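Local coordinates for nisin biosynthesis protein NisC (Lactococcus lactis subsp. lactis, PDB 2G0D), which catalyses the zinc-dependent cyclisation that forms the thioether rings of the lantibiotic nisin, at residues F124-V136 / N173-M187. Residues are numbered along the deposited sequence; the frame is centred on the assembly and turned at random.
Sequences FNLENITPPDYDV and NNGLISLYIKSENQM
Thr130 carries OG1 opposite its own backbone N (chi1 -180°), a rotation that delivers the hydroxyl to Asn185, whereas a bend at chi3 (-77°) turns CE of Met187 onto the ring of Pro131. The Thr130 hydroxyl donates to the backbone carbonyl of Asn185, with OG1 2.7 Å from O and the donor tilted 24° from the carbonyl plane. The backbone N of Thr130 is held within its own segment, by OD2 of Asp133, so its backbone N and its hydroxyl are both held where the two segments run closest.

On one side of this bond, Asn185 lays its amide along the backbone of 127-128, while its CB lies 3.5 Å from Ile129 O. On the other, Met187 SD approaches Pro131 CB to 3.8 Å, and Met187 CG packs at 3.9 Å from Pro132 CD. Beside this bond lies Ile181: its CD1 reaches the CD of Pro131 at 3.9 Å and comes in near the plane of the Tyr134 ring, at the CE1 edge. One face of that ring has Pro131 O over its centre. The Tyr134 hydroxyl is bridged by a water to Leu179 O, which accepts from the water at 2.6 Å. Farther out, the Ile129 methyl CG2 rests 3.6 Å from Tyr180 O, and Leu126 CD2 meets the amide of Asn173.

Asp135 OD1 is hydrogen-bonded to His206 ND1, Met187 also touches His206, and the Met187 side chain is about 10 Å from the zinc ion bound by Cys278, Cys324 and His325. The contact thus joins the segment that follows helix 100-122, with its short weak helix at 131-134, to the loop between helices 156-168 and 189-194, within the alpha-toroid of a LanC-type cyclase.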
ATOM      1  N   PHE A 124       1.101  -0.666  23.417  1.00 40.71           N
ATOM      2  CA  PHE A 124       0.392   0.422  22.757  1.00 40.95           C
ATOM      3  C   PHE A 124      -0.267   1.372  23.774  1.00 41.10           C
ATOM      4  O   PHE A 124      -1.005   0.939  24.652  1.00 40.94           O
ATOM      5  CB  PHE A 124      -0.642  -0.134  21.770  1.00 40.49           C
ATOM      6  CG  PHE A 124      -1.488   0.919  21.117  1.00 40.06           C
ATOM      7  CD1 PHE A 124      -0.982   1.691  20.081  1.00 38.93           C
ATOM      8  CD2 PHE A 124      -2.791   1.133  21.534  1.00 39.99           C
ATOM      9  CE1 PHE A 124      -1.756   2.664  19.473  1.00 37.95           C
ATOM     10  CE2 PHE A 124      -3.575   2.105  20.925  1.00 40.22           C
ATOM     11  CZ  PHE A 124      -3.050   2.871  19.888  1.00 39.10           C
ATOM     12  N   ASN A 125       0.019   2.665  23.632  1.00 41.30           N
ATOM     13  CA  ASN A 125      -0.633   3.702  24.411  1.00 41.49           C
ATOM     14  C   ASN A 125      -1.443   4.572  23.471  1.00 41.52           C
ATOM     15  O   ASN A 125      -0.878   5.309  22.663  1.00 41.89           O
ATOM     16  CB  ASN A 125       0.413   4.543  25.159  1.00 41.88           C
ATOM     17  CG  ASN A 125      -0.203   5.485  26.201  1.00 42.57           C
ATOM     18  OD1 ASN A 125      -1.384   5.846  26.127  1.00 44.24           O
ATOM     19  ND2 ASN A 125       0.609   5.892  27.174  1.00 41.14           N
ATOM     20  N   LEU A 126      -2.765   4.470  23.577  1.00 41.30           N
ATOM     21  CA  LEU A 126      -3.700   5.235  22.744  1.00 41.23           C
ATOM     22  C   LEU A 126      -3.505   6.762  22.801  1.00 41.33           C
ATOM     23  O   LEU A 126      -3.794   7.466  21.825  1.00 40.88           O
ATOM     24  CB  LEU A 126      -5.142   4.855  23.104  1.00 41.24           C
ATOM     25  CG  LEU A 126      -6.330   5.487  22.367  1.00 41.40           C
ATOM     26  CD1 LEU A 126      -6.383   5.055  20.909  1.00 40.25           C
ATOM     27  CD2 LEU A 126      -7.607   5.118  23.081  1.00 41.19           C
ATOM     28  N   GLU A 127      -3.012   7.267  23.936  1.00 41.29           N
ATOM     29  CA  GLU A 127      -2.728   8.701  24.086  1.00 41.52           C
ATOM     30  C   GLU A 127      -1.630   9.199  23.136  1.00 41.08           C
ATOM     31  O   GLU A 127      -1.583  10.392  22.808  1.00 40.93           O
ATOM     32  CB  GLU A 127      -2.353   9.045  25.536  1.00 41.79           C
ATOM     33  CG  GLU A 127      -3.538   9.125  26.479  1.00 43.93           C
ATOM     34  CD  GLU A 127      -3.230   9.878  27.764  1.00 47.93           C
ATOM     35  OE1 GLU A 127      -2.103  10.409  27.913  1.00 49.17           O
ATOM     36  OE2 GLU A 127      -4.123   9.934  28.640  1.00 49.48           O
ATOM     37  N   ASN A 128      -0.760   8.280  22.706  1.00 40.67           N
ATOM     38  CA  ASN A 128       0.389   8.599  21.850  1.00 40.04           C
ATOM     39  C   ASN A 128       0.211   8.079  20.424  1.00 39.69           C
ATOM     40  O   ASN A 128       1.182   7.991  19.653  1.00 39.35           O
ATOM     41  CB  ASN A 128       1.682   8.050  22.468  1.00 39.77           C
ATOM     42  CG  ASN A 128       1.933   8.584  23.875  1.00 41.00           C
ATOM     43  OD1 ASN A 128       1.697   9.765  24.150  1.00 40.54           O
ATOM     44  ND2 ASN A 128       2.412   7.712  24.774  1.00 39.49           N
ATOM     45  N   ILE A 129      -1.034   7.744  20.080  1.00 39.47           N
ATOM     46  CA  ILE A 129      -1.366   7.161  18.769  1.00 38.68           C
ATOM     47  C   ILE A 129      -0.947   8.061  17.605  1.00 38.46           C
ATOM     48  O   ILE A 129      -1.288   9.247  17.550  1.00 38.27           O
ATOM     49  CB  ILE A 129      -2.860   6.710  18.656  1.00 38.45           C
ATOM     50  CG1 ILE A 129      -3.077   5.850  17.390  1.00 39.26           C
ATOM     51  CG2 ILE A 129      -3.817   7.905  18.712  1.00 38.07           C
ATOM     52  CD1 ILE A 129      -4.469   5.236  17.271  1.00 39.27           C
ATOM     53  N   THR A 130      -0.180   7.459  16.698  1.00 37.86           N
ATOM     54  CA  THR A 130       0.411   8.123  15.553  1.00 37.33           C
ATOM     55  C   THR A 130       0.207   7.188  14.341  1.00 36.61           C
ATOM     56  O   THR A 130       0.016   5.979  14.542  1.00 36.55           O
ATOM     57  CB  THR A 130       1.900   8.433  15.839  1.00 37.45           C
ATOM     58  OG1 THR A 130       2.491   9.092  14.721  1.00 38.85           O
ATOM     59  CG2 THR A 130       2.699   7.173  16.189  1.00 37.46           C
ATOM     60  N   PRO A 131       0.187   7.730  13.098  1.00 35.58           N
ATOM     61  CA  PRO A 131      -0.112   6.835  11.947  1.00 35.49           C
ATOM     62  C   PRO A 131       0.706   5.537  11.800  1.00 35.40           C
ATOM     63  O   PRO A 131       0.093   4.499  11.547  1.00 36.24           O
ATOM     64  CB  PRO A 131       0.043   7.751  10.724  1.00 34.76           C
ATOM     65  CG  PRO A 131      -0.298   9.119  11.255  1.00 34.59           C
ATOM     66  CD  PRO A 131       0.358   9.125  12.644  1.00 35.54           C
ATOM     67  N   PRO A 132       2.054   5.571  11.964  1.00 35.31           N
ATOM     68  CA  PRO A 132       2.818   4.325  11.838  1.00 35.18           C
ATOM     69  C   PRO A 132       2.341   3.192  12.745  1.00 34.77           C
ATOM     70  O   PRO A 132       2.773   2.067  12.552  1.00 34.61           O
ATOM     71  CB  PRO A 132       4.252   4.729  12.247  1.00 34.81           C
ATOM     72  CG  PRO A 132       4.320   6.165  12.008  1.00 35.92           C
ATOM     73  CD  PRO A 132       2.945   6.714  12.252  1.00 35.74           C
ATOM     74  N   ASP A 133       1.472   3.485  13.717  1.00 34.58           N
ATOM     75  CA  ASP A 133       0.906   2.443  14.592  1.00 34.54           C
ATOM     76  C   ASP A 133      -0.018   1.506  13.821  1.00 34.10           C
ATOM     77  O   ASP A 133       0.077   0.289  13.952  1.00 34.17           O
ATOM     78  CB  ASP A 133       0.126   3.038  15.772  1.00 34.29           C
ATOM     79  CG  ASP A 133       1.028   3.670  16.835  1.00 35.40           C
ATOM     80  OD1 ASP A 133       2.173   3.199  17.050  1.00 35.60           O
ATOM     81  OD2 ASP A 133       0.562   4.635  17.482  1.00 35.59           O
ATOM     82  N   TYR A 134      -0.909   2.078  13.015  1.00 33.80           N
ATOM     83  CA  TYR A 134      -2.019   1.323  12.423  1.00 32.91           C
ATOM     84  C   TYR A 134      -1.956   1.284  10.890  1.00 32.38           C
ATOM     85  O   TYR A 134      -2.686   0.503  10.274  1.00 31.67           O
ATOM     86  CB  TYR A 134      -3.360   1.948  12.846  1.00 33.53           C
ATOM     87  CG  TYR A 134      -3.510   3.370  12.362  1.00 34.10           C
ATOM     88  CD1 TYR A 134      -3.205   4.453  13.200  1.00 34.12           C
ATOM     89  CD2 TYR A 134      -3.904   3.639  11.053  1.00 33.87           C
ATOM     90  CE1 TYR A 134      -3.311   5.765  12.744  1.00 34.93           C
ATOM     91  CE2 TYR A 134      -4.000   4.943  10.587  1.00 35.64           C
ATOM     92  CZ  TYR A 134      -3.709   6.003  11.432  1.00 35.77           C
ATOM     93  OH  TYR A 134      -3.825   7.299  10.960  1.00 35.37           O
ATOM     94  N   ASP A 135      -1.095   2.125  10.295  1.00 31.85           N
ATOM     95  CA  ASP A 135      -1.175   2.443   8.856  1.00 31.40           C
ATOM     96  C   ASP A 135      -0.605   1.390   7.909  1.00 30.73           C
ATOM     97  O   ASP A 135      -0.158   0.333   8.317  1.00 29.09           O
ATOM     98  CB  ASP A 135      -0.685   3.890   8.539  1.00 32.05           C
ATOM     99  CG  ASP A 135       0.847   4.042   8.463  1.00 32.73           C
ATOM    100  OD1 ASP A 135       1.332   5.205   8.378  1.00 32.49           O
ATOM    101  OD2 ASP A 135       1.573   3.036   8.477  1.00 32.35           O
ATOM    102  N   VAL A 136      -0.647   1.699   6.624  1.00 31.36           N
ATOM    103  CA  VAL A 136      -0.219   0.758   5.593  1.00 30.83           C
ATOM    104  C   VAL A 136       1.315   0.715   5.536  1.00 30.91           C
ATOM    105  O   VAL A 136       1.922  -0.354   5.463  1.00 31.42           O
ATOM    106  CB  VAL A 136      -0.852   1.145   4.213  1.00 30.13           C
ATOM    107  CG1 VAL A 136      -0.209   0.365   3.097  1.00 30.26           C
ATOM    108  CG2 VAL A 136      -2.368   0.934   4.258  1.00 27.79           C
ATOM    109  N   ASN A 173     -13.648   7.778  21.597  1.00 45.07           N
ATOM    110  CA  ASN A 173     -12.862   7.790  22.819  1.00 45.58           C
ATOM    111  C   ASN A 173     -12.937   9.148  23.507  1.00 46.26           C
ATOM    112  O   ASN A 173     -13.518   9.246  24.600  1.00 46.08           O
ATOM    113  CB  ASN A 173     -11.404   7.376  22.541  1.00 45.80           C
ATOM    114  CG  ASN A 173     -10.420   7.823  23.639  1.00 46.53           C
ATOM    115  OD1 ASN A 173      -9.313   8.280  23.334  1.00 46.19           O
ATOM    116  ND2 ASN A 173     -10.815   7.678  24.910  1.00 45.20           N
ATOM    117  N   ASN A 174     -12.364  10.186  22.885  1.00 46.50           N
ATOM    118  CA  ASN A 174     -12.283  11.526  23.514  1.00 47.52           C
ATOM    119  C   ASN A 174     -13.667  12.073  23.857  1.00 47.59           C
ATOM    120  O   ASN A 174     -13.999  13.220  23.549  1.00 47.53           O
ATOM    121  N   GLY A 175     -14.466  11.235  24.507  1.00 47.90           N
ATOM    122  CA  GLY A 175     -15.907  11.337  24.400  1.00 48.65           C
ATOM    123  C   GLY A 175     -16.174  10.686  23.066  1.00 48.78           C
ATOM    124  O   GLY A 175     -16.891   9.684  22.978  1.00 49.30           O
ATOM    125  N   LEU A 176     -15.533  11.252  22.042  1.00 49.14           N
ATOM    126  CA  LEU A 176     -15.507  10.752  20.680  1.00 48.65           C
ATOM    127  C   LEU A 176     -14.086  10.975  20.117  1.00 48.78           C
ATOM    128  O   LEU A 176     -13.562  12.072  20.317  1.00 48.91           O
ATOM    129  CB  LEU A 176     -16.529  11.547  19.866  1.00 49.00           C
ATOM    130  N   ILE A 177     -13.457   9.976  19.453  1.00 47.88           N
ATOM    131  CA  ILE A 177     -12.114  10.185  18.824  1.00 48.01           C
ATOM    132  C   ILE A 177     -11.312   9.109  18.001  1.00 46.81           C
ATOM    133  O   ILE A 177     -10.822   9.429  16.947  1.00 47.56           O
ATOM    134  CB  ILE A 177     -11.132  11.020  19.784  1.00 47.95           C
ATOM    135  CG1 ILE A 177     -10.959  12.456  19.243  1.00 48.19           C
ATOM    136  CG2 ILE A 177      -9.763  10.336  19.992  1.00 47.50           C
ATOM    137  CD1 ILE A 177     -10.054  13.368  20.079  1.00 48.44           C
ATOM    138  N   SER A 178     -11.224   7.863  18.470  1.00 46.14           N
ATOM    139  CA  SER A 178      -9.963   7.046  18.487  1.00 44.76           C
ATOM    140  C   SER A 178      -8.784   7.256  17.518  1.00 44.16           C
ATOM    141  O   SER A 178      -7.649   7.464  17.970  1.00 44.00           O
ATOM    142  CB  SER A 178     -10.244   5.550  18.699  1.00 45.01           C
ATOM    143  OG  SER A 178     -10.752   5.305  20.013  1.00 44.97           O
ATOM    144  N   LEU A 179      -9.034   7.169  16.213  1.00 42.76           N
ATOM    145  CA  LEU A 179      -7.973   7.269  15.203  1.00 41.70           C
ATOM    146  C   LEU A 179      -7.426   8.691  15.074  1.00 41.01           C
ATOM    147  O   LEU A 179      -6.489   8.946  14.302  1.00 40.47           O
ATOM    148  CB  LEU A 179      -8.490   6.782  13.842  1.00 41.61           C
ATOM    149  N   TYR A 180      -8.009   9.612  15.841  1.00 40.22           N
ATOM    150  CA  TYR A 180      -7.603  11.010  15.804  1.00 39.36           C
ATOM    151  C   TYR A 180      -6.149  11.152  16.207  1.00 39.26           C
ATOM    152  O   TYR A 180      -5.712  10.521  17.164  1.00 38.88           O
ATOM    153  CB  TYR A 180      -8.470  11.848  16.734  1.00 39.20           C
ATOM    154  CG  TYR A 180      -8.409  13.333  16.461  1.00 38.01           C
ATOM    155  CD1 TYR A 180      -7.547  14.159  17.179  1.00 37.18           C
ATOM    156  CD2 TYR A 180      -9.223  13.911  15.488  1.00 37.06           C
ATOM    157  CE1 TYR A 180      -7.505  15.537  16.945  1.00 37.35           C
ATOM    158  CE2 TYR A 180      -9.188  15.283  15.232  1.00 38.60           C
ATOM    159  CZ  TYR A 180      -8.328  16.099  15.968  1.00 39.00           C
ATOM    160  OH  TYR A 180      -8.295  17.466  15.717  1.00 38.52           O
ATOM    161  N   ILE A 181      -5.402  11.956  15.449  1.00 39.16           N
ATOM    162  CA  ILE A 181      -3.981  12.156  15.710  1.00 39.04           C
ATOM    163  C   ILE A 181      -3.801  13.555  16.267  1.00 39.53           C
ATOM    164  O   ILE A 181      -4.206  14.539  15.622  1.00 39.13           O
ATOM    165  CB  ILE A 181      -3.106  11.996  14.423  1.00 38.94           C
ATOM    166  CG1 ILE A 181      -3.387  10.660  13.712  1.00 38.26           C
ATOM    167  CG2 ILE A 181      -1.615  12.128  14.756  1.00 38.70           C
ATOM    168  CD1 ILE A 181      -3.033   9.402  14.522  1.00 36.94           C
ATOM    169  N   LYS A 182      -3.215  13.631  17.462  1.00 39.55           N
ATOM    170  CA  LYS A 182      -2.872  14.913  18.076  1.00 40.14           C
ATOM    171  C   LYS A 182      -1.727  15.583  17.292  1.00 40.27           C
ATOM    172  O   LYS A 182      -0.911  14.905  16.643  1.00 40.44           O
ATOM    173  CB  LYS A 182      -2.516  14.730  19.563  1.00 39.74           C
ATOM    174  N   SER A 183      -1.687  16.911  17.340  1.00 40.41           N
ATOM    175  CA  SER A 183      -0.728  17.705  16.562  1.00 40.76           C
ATOM    176  C   SER A 183       0.691  17.203  16.794  1.00 40.94           C
ATOM    177  O   SER A 183       1.497  17.104  15.857  1.00 40.78           O
ATOM    178  CB  SER A 183      -0.830  19.183  16.954  1.00 40.80           C
ATOM    179  OG  SER A 183      -0.129  19.997  16.034  1.00 40.72           O
ATOM    180  N   GLU A 184       0.951  16.861  18.058  1.00 41.05           N
ATOM    181  CA  GLU A 184       2.255  16.412  18.557  1.00 41.30           C
ATOM    182  C   GLU A 184       2.685  15.049  18.016  1.00 40.84           C
ATOM    183  O   GLU A 184       3.880  14.760  17.961  1.00 40.73           O
ATOM    184  CB  GLU A 184       2.235  16.394  20.103  1.00 41.48           C
ATOM    185  CG  GLU A 184       1.350  15.300  20.732  1.00 42.69           C
ATOM    186  CD  GLU A 184       0.651  15.748  22.013  1.00 45.53           C
ATOM    187  OE1 GLU A 184      -0.403  16.419  21.904  1.00 46.68           O
ATOM    188  OE2 GLU A 184       1.140  15.422  23.123  1.00 44.38           O
ATOM    189  N   ASN A 185       1.704  14.227  17.638  1.00 40.72           N
ATOM    190  CA  ASN A 185       1.930  12.847  17.183  1.00 40.69           C
ATOM    191  C   ASN A 185       1.819  12.730  15.650  1.00 40.80           C
ATOM    192  O   ASN A 185       1.678  11.635  15.104  1.00 40.83           O
ATOM    193  CB  ASN A 185       0.960  11.870  17.891  1.00 40.18           C
ATOM    194  CG  ASN A 185       1.212  11.753  19.422  1.00 39.96           C
ATOM    195  OD1 ASN A 185       2.336  11.538  19.876  1.00 38.36           O
ATOM    196  ND2 ASN A 185       0.142  11.852  20.200  1.00 37.95           N
ATOM    197  N   GLN A 186       1.862  13.870  14.959  1.00 41.25           N
ATOM    198  CA  GLN A 186       1.890  13.885  13.485  1.00 40.90           C
ATOM    199  C   GLN A 186       3.272  13.404  13.059  1.00 41.40           C
ATOM    200  O   GLN A 186       4.234  13.527  13.828  1.00 41.19           O
ATOM    201  CB  GLN A 186       1.589  15.284  12.926  1.00 40.84           C
ATOM    202  CG  GLN A 186       0.161  15.820  13.156  1.00 39.23           C
ATOM    203  CD  GLN A 186      -0.915  15.145  12.297  1.00 39.92           C
ATOM    204  OE1 GLN A 186      -0.648  14.645  11.196  1.00 38.56           O
ATOM    205  NE2 GLN A 186      -2.146  15.153  12.793  1.00 38.03           N
ATOM    206  N   MET A 187       3.372  12.842  11.853  1.00 41.76           N
ATOM    207  CA  MET A 187       4.599  12.165  11.401  1.00 42.07           C
ATOM    208  C   MET A 187       5.786  13.103  11.140  1.00 42.44           C
ATOM    209  O   MET A 187       6.952  12.672  11.125  1.00 42.19           O
ATOM    210  CB  MET A 187       4.310  11.339  10.155  1.00 42.10           C
ATOM    211  CG  MET A 187       3.434  10.131  10.430  1.00 41.65           C
ATOM    212  SD  MET A 187       3.093   9.201   8.931  1.00 42.79           S
ATOM    213  CE  MET A 187       1.842  10.230   8.179  1.00 40.42           C
TER
HETATM  214  O   HOH W   1      -5.952   9.092  11.790  1.00 29.74           O